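Local coordinates for protein acyl-coenzyme A oxidase acox-1.1 (Caenorhabditis elegans, PDB 5K3H) that catalyses the FAD-dependent desaturation of acyl-CoA thioesters to (2E)-enoyl-CoA, with release of hydrogen peroxide, as the first step of peroxisomal beta-oxidation, at residues L193-A204 against T217-H228; M206-H216 against T270-Y278. All blocks are in the same frame, centred on the assembly; numbering follows the deposited sequence.

Contact 1: residues L193-A204 against T217-H228; sequences LGKSSNYAVVVA and TFMVPLRDEKTH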
loop_
_atom_site.group_PDB
_atom_site.type_symbol
_atom_site.label_atom_id
_atom_site.label_comp_id
_atom_site.label_asym_id
_atom_site.label_seq_id
_atom_site.Cartn_x
_atom_site.Cartn_y
_atom_site.Cartn_z
ATOM N N LEU B 193 -24.578 -4.458 -6.282
ATOM C CA LEU B 193 -25.768 -3.671 -6.569
ATOM C C LEU B 193 -25.862 -3.276 -8.037
ATOM O O LEU B 193 -26.968 -3.052 -8.546
ATOM C CB LEU B 193 -25.780 -2.405 -5.703
ATOM C CG LEU B 193 -26.892 -1.381 -5.989
ATOM C CD1 LEU B 193 -28.280 -1.993 -5.793
ATOM C CD2 LEU B 193 -26.745 -0.110 -5.136
ATOM N N GLY B 194 -24.728 -3.165 -8.724
ATOM C CA GLY B 194 -24.738 -2.540 -10.035
ATOM C C GLY B 194 -25.362 -3.411 -11.105
ATOM O O GLY B 194 -26.084 -2.913 -11.977
ATOM N N LYS B 195 -25.074 -4.715 -11.067
ATOM C CA LYS B 195 -25.437 -5.618 -12.153
ATOM C C LYS B 195 -26.091 -6.926 -11.708
ATOM O O LYS B 195 -26.941 -7.459 -12.429
ATOM C CB LYS B 195 -24.185 -5.937 -12.972
ATOM C CG LYS B 195 -23.645 -4.747 -13.715
ATOM C CD LYS B 195 -24.711 -4.265 -14.700
ATOM C CE LYS B 195 -24.380 -2.920 -15.300
ATOM N NZ LYS B 195 -25.378 -2.488 -16.330
ATOM N N SER B 196 -25.738 -7.429 -10.519
ATOM C CA SER B 196 -26.107 -8.776 -10.081
ATOM C C SER B 196 -27.433 -8.812 -9.334
ATOM O O SER B 196 -28.245 -9.721 -9.554
ATOM C CB SER B 196 -25.028 -9.368 -9.162
ATOM O OG SER B 196 -23.764 -9.461 -9.799
ATOM N N SER B 197 -27.653 -7.869 -8.423
ATOM C CA SER B 197 -28.808 -7.942 -7.545
ATOM C C SER B 197 -30.092 -7.559 -8.271
ATOM O O SER B 197 -30.104 -6.662 -9.120
ATOM C CB SER B 197 -28.597 -7.035 -6.330
ATOM O OG SER B 197 -27.543 -7.524 -5.524
ATOM N N ASN B 198 -31.178 -8.248 -7.940
ATOM C CA ASN B 198 -32.494 -7.795 -8.357
ATOM C C ASN B 198 -33.329 -7.249 -7.210
ATOM O O ASN B 198 -34.376 -6.649 -7.463
ATOM C CB ASN B 198 -33.262 -8.906 -9.104
ATOM C CG ASN B 198 -33.160 -10.276 -8.447
ATOM O OD1 ASN B 198 -32.899 -10.419 -7.251
ATOM N ND2 ASN B 198 -33.353 -11.301 -9.252
ATOM N N TYR B 199 -32.879 -7.413 -5.973
ATOM C CA TYR B 199 -33.493 -6.797 -4.805
ATOM C C TYR B 199 -32.424 -6.068 -3.998
ATOM O O TYR B 199 -31.227 -6.326 -4.150
ATOM C CB TYR B 199 -34.209 -7.849 -3.936
ATOM C CG TYR B 199 -35.535 -8.299 -4.522
ATOM C CD1 TYR B 199 -35.579 -9.120 -5.660
ATOM C CD2 TYR B 199 -36.740 -7.951 -3.914
ATOM C CE1 TYR B 199 -36.785 -9.531 -6.211
ATOM C CE2 TYR B 199 -37.944 -8.361 -4.449
ATOM C CZ TYR B 199 -37.964 -9.157 -5.598
ATOM O OH TYR B 199 -39.169 -9.579 -6.126
ATOM N N ALA B 200 -32.862 -5.132 -3.155
ATOM C CA ALA B 200 -31.967 -4.555 -2.154
ATOM C C ALA B 200 -32.756 -4.126 -0.929
ATOM O O ALA B 200 -33.905 -3.701 -1.031
ATOM C CB ALA B 200 -31.195 -3.352 -2.707
ATOM N N VAL B 201 -32.135 -4.225 0.236
ATOM C CA VAL B 201 -32.638 -3.507 1.400
ATOM C C VAL B 201 -32.023 -2.109 1.339
ATOM O O VAL B 201 -30.797 -1.956 1.363
ATOM C CB VAL B 201 -32.285 -4.227 2.713
ATOM C CG1 VAL B 201 -32.731 -3.395 3.915
ATOM C CG2 VAL B 201 -32.890 -5.645 2.763
ATOM N N VAL B 202 -32.863 -1.086 1.270
ATOM C CA VAL B 202 -32.429 0.278 0.985
ATOM C C VAL B 202 -32.688 1.137 2.213
ATOM O O VAL B 202 -33.756 1.044 2.834
ATOM C CB VAL B 202 -33.154 0.836 -0.249
ATOM C CG1 VAL B 202 -32.815 2.308 -0.474
ATOM C CG2 VAL B 202 -32.791 0.004 -1.464
ATOM N N VAL B 203 -31.698 1.953 2.583
ATOM C CA VAL B 203 -31.821 2.871 3.709
ATOM C C VAL B 203 -32.195 4.247 3.175
ATOM O O VAL B 203 -31.580 4.743 2.225
ATOM C CB VAL B 203 -30.531 2.913 4.541
ATOM C CG1 VAL B 203 -30.717 3.821 5.727
ATOM C CG2 VAL B 203 -30.179 1.520 5.018
ATOM N N ALA B 204 -33.209 4.857 3.785
ATOM C CA ALA B 204 -33.761 6.123 3.330
ATOM C C ALA B 204 -34.428 6.817 4.510
ATOM O O ALA B 204 -34.911 6.163 5.437
ATOM C CB ALA B 204 -34.770 5.915 2.190
ATOM N N THR B 217 -35.355 1.095 6.912
ATOM C CA THR B 217 -34.972 0.192 5.831
ATOM C C THR B 217 -36.190 -0.434 5.148
ATOM O O THR B 217 -37.200 -0.766 5.793
ATOM C CB THR B 217 -33.986 -0.896 6.336
ATOM O OG1 THR B 217 -34.596 -1.687 7.359
ATOM C CG2 THR B 217 -32.720 -0.259 6.885
ATOM N N PHE B 218 -36.063 -0.611 3.834
ATOM C CA PHE B 218 -37.175 -1.016 2.988
ATOM C C PHE B 218 -36.711 -2.109 2.043
ATOM O O PHE B 218 -35.616 -2.032 1.470
ATOM C CB PHE B 218 -37.745 0.156 2.154
ATOM C CG PHE B 218 -38.173 1.348 2.978
ATOM C CD1 PHE B 218 -39.495 1.493 3.376
ATOM C CD2 PHE B 218 -37.244 2.273 3.425
ATOM C CE1 PHE B 218 -39.891 2.557 4.149
ATOM C CE2 PHE B 218 -37.645 3.358 4.192
ATOM C CZ PHE B 218 -38.961 3.490 4.555
ATOM N N MET B 219 -37.563 -3.111 1.851
ATOM C CA MET B 219 -37.322 -4.083 0.797
ATOM C C MET B 219 -37.712 -3.435 -0.521
ATOM O O MET B 219 -38.805 -2.882 -0.637
ATOM C CB MET B 219 -38.120 -5.366 1.047
ATOM C CG MET B 219 -37.953 -6.416 -0.038
ATOM S SD MET B 219 -36.229 -6.956 -0.238
ATOM C CE MET B 219 -36.089 -7.992 1.198
ATOM N N VAL B 220 -36.796 -3.441 -1.494
ATOM C CA VAL B 220 -36.985 -2.731 -2.751
ATOM C C VAL B 220 -36.676 -3.646 -3.931
ATOM O O VAL B 220 -35.546 -4.126 -4.059
ATOM C CB VAL B 220 -36.126 -1.457 -2.839
ATOM C CG1 VAL B 220 -36.419 -0.709 -4.136
ATOM C CG2 VAL B 220 -36.374 -0.561 -1.649
ATOM N N PRO B 221 -37.651 -3.959 -4.793
ATOM C CA PRO B 221 -37.324 -4.623 -6.061
ATOM C C PRO B 221 -36.657 -3.655 -7.010
ATOM O O PRO B 221 -37.101 -2.513 -7.173
ATOM C CB PRO B 221 -38.680 -5.084 -6.604
ATOM C CG PRO B 221 -39.683 -4.264 -5.912
ATOM C CD PRO B 221 -39.106 -3.801 -4.600
ATOM N N LEU B 222 -35.598 -4.134 -7.655
ATOM C CA LEU B 222 -34.770 -3.320 -8.533
ATOM C C LEU B 222 -34.904 -3.680 -9.998
ATOM O O LEU B 222 -34.887 -2.790 -10.845
ATOM C CB LEU B 222 -33.291 -3.459 -8.146
ATOM C CG LEU B 222 -32.948 -3.254 -6.682
ATOM C CD1 LEU B 222 -31.477 -3.616 -6.461
ATOM C CD2 LEU B 222 -33.278 -1.824 -6.293
ATOM N N ARG B 223 -34.977 -4.969 -10.309
ATOM C CA ARG B 223 -35.033 -5.473 -11.672
ATOM C C ARG B 223 -36.130 -6.521 -11.777
ATOM O O ARG B 223 -36.477 -7.188 -10.797
ATOM C CB ARG B 223 -33.696 -6.090 -12.108
ATOM C CG ARG B 223 -32.546 -5.105 -12.189
ATOM C CD ARG B 223 -31.215 -5.838 -12.317
ATOM N NE ARG B 223 -30.077 -4.929 -12.440
ATOM C CZ ARG B 223 -29.556 -4.514 -13.592
ATOM N NH1 ARG B 223 -30.063 -4.942 -14.745
ATOM N NH2 ARG B 223 -28.518 -3.681 -13.588
ATOM N N ASP B 224 -36.699 -6.627 -12.973
ATOM C CA ASP B 224 -37.711 -7.636 -13.245
ATOM C C ASP B 224 -37.145 -9.038 -13.057
ATOM O O ASP B 224 -36.054 -9.346 -13.539
ATOM C CB ASP B 224 -38.238 -7.463 -14.658
ATOM C CG ASP B 224 -39.302 -8.474 -14.999
ATOM O OD1 ASP B 224 -38.983 -9.475 -15.699
ATOM O OD2 ASP B 224 -40.450 -8.263 -14.548
ATOM N N GLU B 225 -37.900 -9.894 -12.357
ATOM C CA GLU B 225 -37.400 -11.224 -12.025
ATOM C C GLU B 225 -37.223 -12.117 -13.249
ATOM O O GLU B 225 -36.421 -13.053 -13.200
ATOM C CB GLU B 225 -38.323 -11.920 -11.017
ATOM C CG GLU B 225 -38.431 -11.229 -9.664
ATOM C CD GLU B 225 -38.847 -12.170 -8.533
ATOM O OE1 GLU B 225 -38.792 -13.395 -8.724
ATOM O OE2 GLU B 225 -39.223 -11.694 -7.439
ATOM N N LYS B 226 -37.941 -11.870 -14.343
ATOM C CA LYS B 226 -37.823 -12.747 -15.509
ATOM C C LYS B 226 -36.833 -12.237 -16.554
ATOM O O LYS B 226 -36.085 -13.034 -17.131
ATOM C CB LYS B 226 -39.195 -12.953 -16.163
ATOM C CG LYS B 226 -39.161 -13.764 -17.466
ATOM C CD LYS B 226 -38.458 -15.119 -17.276
ATOM C CE LYS B 226 -38.618 -16.013 -18.503
ATOM N NZ LYS B 226 -37.594 -17.096 -18.538
ATOM N N THR B 227 -36.808 -10.929 -16.809
ATOM C CA THR B 227 -35.923 -10.359 -17.810
ATOM C C THR B 227 -34.666 -9.723 -17.214
ATOM O O THR B 227 -33.685 -9.536 -17.946
ATOM C CB THR B 227 -36.703 -9.330 -18.645
ATOM O OG1 THR B 227 -35.912 -8.899 -19.754
ATOM C CG2 THR B 227 -37.100 -8.125 -17.808
ATOM N N HIS B 228 -34.670 -9.408 -15.905
ATOM C CA HIS B 228 -33.552 -8.749 -15.211
ATOM C C HIS B 228 -33.294 -7.334 -15.743
ATOM O O HIS B 228 -32.169 -6.820 -15.680
ATOM C CB HIS B 228 -32.276 -9.601 -15.276
ATOM C CG HIS B 228 -31.376 -9.427 -14.090
ATOM N ND1 HIS B 228 -30.113 -8.875 -14.180
ATOM C CD2 HIS B 228 -31.564 -9.725 -12.783
ATOM C CE1 HIS B 228 -29.561 -8.844 -12.980
ATOM N NE2 HIS B 228 -30.420 -9.353 -12.115
HETATM O O HOH W 1 -28.015 -4.757 -10.036
HETATM O O HOH W 2 -27.603 -1.519 -15.565
#
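P221 fits against one face of the Y199 ring, its CA 4.3 Å from the ring centroid in a CH-pi contact. At the ring's edge sits M219 SD, 3.8 Å from Y199 CD2, a Met-aromatic contact; the chi1 of Y199, -76°, puts CG anti to the carbonyl carbon, bringing one ring face over P221 and the edge to M219 SD. Beyond them Y199 OH donates to E225 OE2 at an unusually short, and so doubtful, 2.5 Å, while R139 holds OE1 of that carboxylate. On the face carrying A200, V202, F218 and V220, V202 CG2 presses on V220 CG2 (3.6 Å), and F255 packs on both valines. Strands 199-204 and 217-221 are the arms of a beta hairpin in the beta domain of the acyl-CoA oxidase fold, paired antiparallel through A200 with V220 and V202 with F218. Where the regular pairing ends, L222 N still bonds N198 O, and L222 CD1 packs 3.8 Å from A200 CB and against L193 CD1, the leucines crossing at about a right angle. The extended R223 runs alongside the loop 194-197, its CD centred over the H228 ring. NH2 reaches G194 O (3.0 Å), NH1 binds H228 O in the guanidinium plane, and NE gives to a water bridging L193 O and S197 O. K195 NZ shares a second water with R223 NH2 and bonds T652 O of the second subunit.

Contact 2: residues M206-H216 against T270-Y278; sequences MYIKGKNFGPH and TKVEADGTY
F213 lies over one face of the Y278 ring, CD2 to CD2 3.6 Å, and H216 completes the aromatic cluster. The F213 and Y278 planes are inclined at 43°. Y278 has its CG anti to the backbone N (chi1 -177°), which carries the ring to F213 and its hydroxyl to H216. The apolar part continues with M206, whose CE touches Y278 CE1 at 3.5 Å and V272 CG2 at 3.7 Å, and also sits over the centre of the H216 imidazole. I208 and V272 meet tip to tip, and I208 CG2 rests on G276 O.

The polar part is one hydrogen bond, H216 NE2 to Y278 OH (2.8 Å), lying in the imidazole plane. H216 ND1 is fixed too, giving its proton to G214 O from above the carbonyl plane, while M206 N reaches that oxygen from the other face. Replacing Y278 with an alanine would probably leave H216 NE2 without this partner and F213 and M206 without the ring they pack on.

With both imidazole nitrogens partnered, the rotation of the H216 ring is probably fixed where hairpin 206-216 meets the segment 270-278.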
loop_
_atom_site.group_PDB
_atom_site.type_symbol
_atom_site.label_atom_id
_atom_site.label_comp_id
_atom_site.label_asym_id
_atom_site.label_seq_id
_atom_site.Cartn_x
_atom_site.Cartn_y
_atom_site.Cartn_z
ATOM N N MET B 206 -37.394 8.489 6.335
ATOM C CA MET B 206 -38.833 8.255 6.232
ATOM C C MET B 206 -39.634 9.496 6.633
ATOM O O MET B 206 -39.571 9.955 7.778
ATOM C CB MET B 206 -39.266 7.054 7.077
ATOM C CG MET B 206 -40.719 6.663 6.807
ATOM S SD MET B 206 -41.186 5.062 7.488
ATOM C CE MET B 206 -41.067 5.392 9.259
ATOM N N TYR B 207 -40.456 9.977 5.710
ATOM C CA TYR B 207 -41.292 11.146 5.922
ATOM C C TYR B 207 -42.761 10.727 5.951
ATOM O O TYR B 207 -43.209 9.944 5.102
ATOM C CB TYR B 207 -41.053 12.176 4.820
ATOM C CG TYR B 207 -39.768 12.970 4.967
ATOM C CD1 TYR B 207 -38.541 12.419 4.596
ATOM C CD2 TYR B 207 -39.782 14.281 5.440
ATOM C CE1 TYR B 207 -37.366 13.151 4.704
ATOM C CE2 TYR B 207 -38.599 15.025 5.556
ATOM C CZ TYR B 207 -37.414 14.453 5.178
ATOM O OH TYR B 207 -36.263 15.172 5.289
ATOM N N ILE B 208 -43.491 11.203 6.957
ATOM C CA ILE B 208 -44.936 11.018 7.041
ATOM C C ILE B 208 -45.572 12.351 7.380
ATOM O O ILE B 208 -45.247 12.952 8.409
ATOM C CB ILE B 208 -45.340 9.957 8.073
ATOM C CG1 ILE B 208 -44.529 8.672 7.883
ATOM C CG2 ILE B 208 -46.851 9.680 7.997
ATOM C CD1 ILE B 208 -44.774 7.681 8.993
ATOM N N LYS B 209 -46.499 12.798 6.541
ATOM C CA LYS B 209 -47.152 14.088 6.744
ATOM C C LYS B 209 -46.113 15.197 6.854
ATOM O O LYS B 209 -46.309 16.178 7.564
ATOM C CB LYS B 209 -48.036 14.075 7.998
ATOM C CG LYS B 209 -49.250 13.130 8.025
ATOM C CD LYS B 209 -50.016 13.358 9.349
ATOM C CE LYS B 209 -51.297 12.574 9.497
ATOM N NZ LYS B 209 -51.062 11.227 10.111
ATOM N N GLY B 210 -44.990 15.037 6.156
ATOM C CA GLY B 210 -43.942 16.040 6.113
ATOM C C GLY B 210 -42.963 16.018 7.268
ATOM O O GLY B 210 -41.960 16.748 7.222
ATOM N N LYS B 211 -43.135 15.121 8.234
ATOM C CA LYS B 211 -42.203 14.999 9.342
ATOM C C LYS B 211 -41.194 13.911 9.017
ATOM O O LYS B 211 -41.568 12.831 8.559
ATOM C CB LYS B 211 -42.918 14.639 10.648
ATOM C CG LYS B 211 -41.911 14.379 11.786
ATOM C CD LYS B 211 -42.514 14.069 13.155
ATOM C CE LYS B 211 -41.402 13.533 14.085
ATOM N NZ LYS B 211 -41.771 13.450 15.520
ATOM N N ASN B 212 -39.920 14.202 9.281
ATOM C CA ASN B 212 -38.808 13.283 9.056
ATOM C C ASN B 212 -38.615 12.390 10.280
ATOM O O ASN B 212 -38.311 12.880 11.375
ATOM C CB ASN B 212 -37.523 14.070 8.759
ATOM C CG ASN B 212 -36.333 13.166 8.388
ATOM O OD1 ASN B 212 -36.445 11.945 8.353
ATOM N ND2 ASN B 212 -35.204 13.781 8.074
ATOM N N PHE B 213 -38.808 11.083 10.091
ATOM C CA PHE B 213 -38.643 10.087 11.141
ATOM C C PHE B 213 -37.267 9.425 11.134
ATOM O O PHE B 213 -37.042 8.475 11.894
ATOM C CB PHE B 213 -39.750 9.034 11.027
ATOM C CG PHE B 213 -41.107 9.545 11.451
ATOM C CD1 PHE B 213 -41.917 10.241 10.557
ATOM C CD2 PHE B 213 -41.564 9.343 12.743
ATOM C CE1 PHE B 213 -43.140 10.722 10.946
ATOM C CE2 PHE B 213 -42.795 9.826 13.141
ATOM C CZ PHE B 213 -43.588 10.515 12.242
ATOM N N GLY B 214 -36.350 9.876 10.283
ATOM C CA GLY B 214 -35.009 9.345 10.292
ATOM C C GLY B 214 -34.855 8.119 9.416
ATOM O O GLY B 214 -35.806 7.672 8.759
ATOM N N PRO B 215 -33.649 7.542 9.405
ATOM C CA PRO B 215 -33.369 6.424 8.491
ATOM C C PRO B 215 -34.094 5.156 8.919
ATOM O O PRO B 215 -34.078 4.779 10.095
ATOM C CB PRO B 215 -31.845 6.265 8.572
ATOM C CG PRO B 215 -31.463 6.874 9.840
ATOM C CD PRO B 215 -32.440 7.984 10.115
ATOM N N HIS B 216 -34.756 4.528 7.946
ATOM C CA HIS B 216 -35.429 3.242 8.060
ATOM C C HIS B 216 -35.076 2.395 6.842
ATOM O O HIS B 216 -34.560 2.900 5.840
ATOM C CB HIS B 216 -36.944 3.424 8.162
ATOM C CG HIS B 216 -37.396 4.010 9.459
ATOM N ND1 HIS B 216 -37.168 5.324 9.802
ATOM C CD2 HIS B 216 -38.071 3.461 10.497
ATOM C CE1 HIS B 216 -37.694 5.564 10.994
ATOM N NE2 HIS B 216 -38.243 4.449 11.440
ATOM N N THR B 270 -40.236 -1.397 14.220
ATOM C CA THR B 270 -40.953 -0.168 13.927
ATOM C C THR B 270 -42.206 -0.492 13.131
ATOM O O THR B 270 -42.173 -1.344 12.245
ATOM C CB THR B 270 -40.047 0.792 13.123
ATOM O OG1 THR B 270 -38.896 1.168 13.896
ATOM C CG2 THR B 270 -40.798 1.990 12.629
ATOM N N LYS B 271 -43.316 0.164 13.452
ATOM C CA LYS B 271 -44.544 -0.005 12.687
ATOM C C LYS B 271 -45.003 1.331 12.129
ATOM O O LYS B 271 -44.855 2.373 12.782
ATOM C CB LYS B 271 -45.688 -0.651 13.514
ATOM C CG LYS B 271 -45.551 -2.164 13.729
ATOM C CD LYS B 271 -44.448 -2.534 14.728
ATOM C CE LYS B 271 -44.328 -4.050 14.882
ATOM N NZ LYS B 271 -43.328 -4.420 15.926
ATOM N N VAL B 272 -45.535 1.283 10.907
ATOM C CA VAL B 272 -46.305 2.374 10.324
ATOM C C VAL B 272 -47.614 1.766 9.841
ATOM O O VAL B 272 -47.611 0.909 8.945
ATOM C CB VAL B 272 -45.562 3.082 9.171
ATOM C CG1 VAL B 272 -46.494 3.994 8.388
ATOM C CG2 VAL B 272 -44.383 3.885 9.712
ATOM N N GLU B 273 -48.728 2.208 10.433
ATOM C CA GLU B 273 -50.042 1.675 10.103
ATOM C C GLU B 273 -50.542 2.331 8.829
ATOM O O GLU B 273 -49.956 3.297 8.333
ATOM C CB GLU B 273 -51.003 1.855 11.279
ATOM C CG GLU B 273 -50.352 1.362 12.569
ATOM C CD GLU B 273 -51.291 1.288 13.757
ATOM O OE1 GLU B 273 -51.993 2.290 14.023
ATOM O OE2 GLU B 273 -51.314 0.240 14.442
ATOM N N ALA B 274 -51.606 1.746 8.257
ATOM C CA ALA B 274 -52.162 2.252 7.001
ATOM C C ALA B 274 -52.509 3.732 7.067
ATOM O O ALA B 274 -52.353 4.454 6.080
ATOM C CB ALA B 274 -53.407 1.452 6.627
ATOM N N ASP B 275 -52.991 4.203 8.215
ATOM C CA ASP B 275 -53.271 5.626 8.376
ATOM C C ASP B 275 -52.002 6.479 8.507
ATOM O O ASP B 275 -52.117 7.697 8.687
ATOM C CB ASP B 275 -54.278 5.851 9.512
ATOM C CG ASP B 275 -53.751 5.483 10.871
ATOM O OD1 ASP B 275 -52.573 5.088 11.027
ATOM O OD2 ASP B 275 -54.556 5.594 11.813
ATOM N N GLY B 276 -50.811 5.870 8.506
ATOM C CA GLY B 276 -49.582 6.596 8.740
ATOM C C GLY B 276 -49.127 6.697 10.173
ATOM O O GLY B 276 -48.099 7.341 10.425
ATOM N N THR B 277 -49.860 6.110 11.117
ATOM C CA THR B 277 -49.472 6.184 12.517
ATOM C C THR B 277 -48.178 5.417 12.727
ATOM O O THR B 277 -48.041 4.278 12.267
ATOM C CB THR B 277 -50.571 5.602 13.412
ATOM O OG1 THR B 277 -51.832 6.203 13.087
ATOM C CG2 THR B 277 -50.254 5.808 14.894
ATOM N N TYR B 278 -47.238 6.047 13.434
ATOM C CA TYR B 278 -45.896 5.520 13.685
ATOM C C TYR B 278 -45.779 5.032 15.124
ATOM O O TYR B 278 -46.009 5.802 16.065
ATOM C CB TYR B 278 -44.852 6.605 13.429
ATOM C CG TYR B 278 -43.421 6.177 13.582
ATOM C CD1 TYR B 278 -42.793 5.457 12.594
ATOM C CD2 TYR B 278 -42.683 6.523 14.717
ATOM C CE1 TYR B 278 -41.476 5.095 12.717
ATOM C CE2 TYR B 278 -41.341 6.158 14.855
ATOM C CZ TYR B 278 -40.741 5.433 13.850
ATOM O OH TYR B 278 -39.410 5.031 13.942
#

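In the fold
Both contacts draw on the hairpin of strands 199-208 and 211-221. Contact 1 pairs its two arms and is buried, whereas contact 2 sets its turn end against the segment 270-278, farther from the centre of the chain and only partly buried. They adjoin at A204 and H216, whose backbones probably hydrogen-bond, and F218 packs on M206 where one passes into the other. Backbone pairing carries much of contact 1, with water and the second subunit reaching its loop end; contact 2 depends on side chains, and no other chain of the assembly touches it. Contact 1 also lies nearer the flavin site, V203 packing on Y149, an FAD-binding residue.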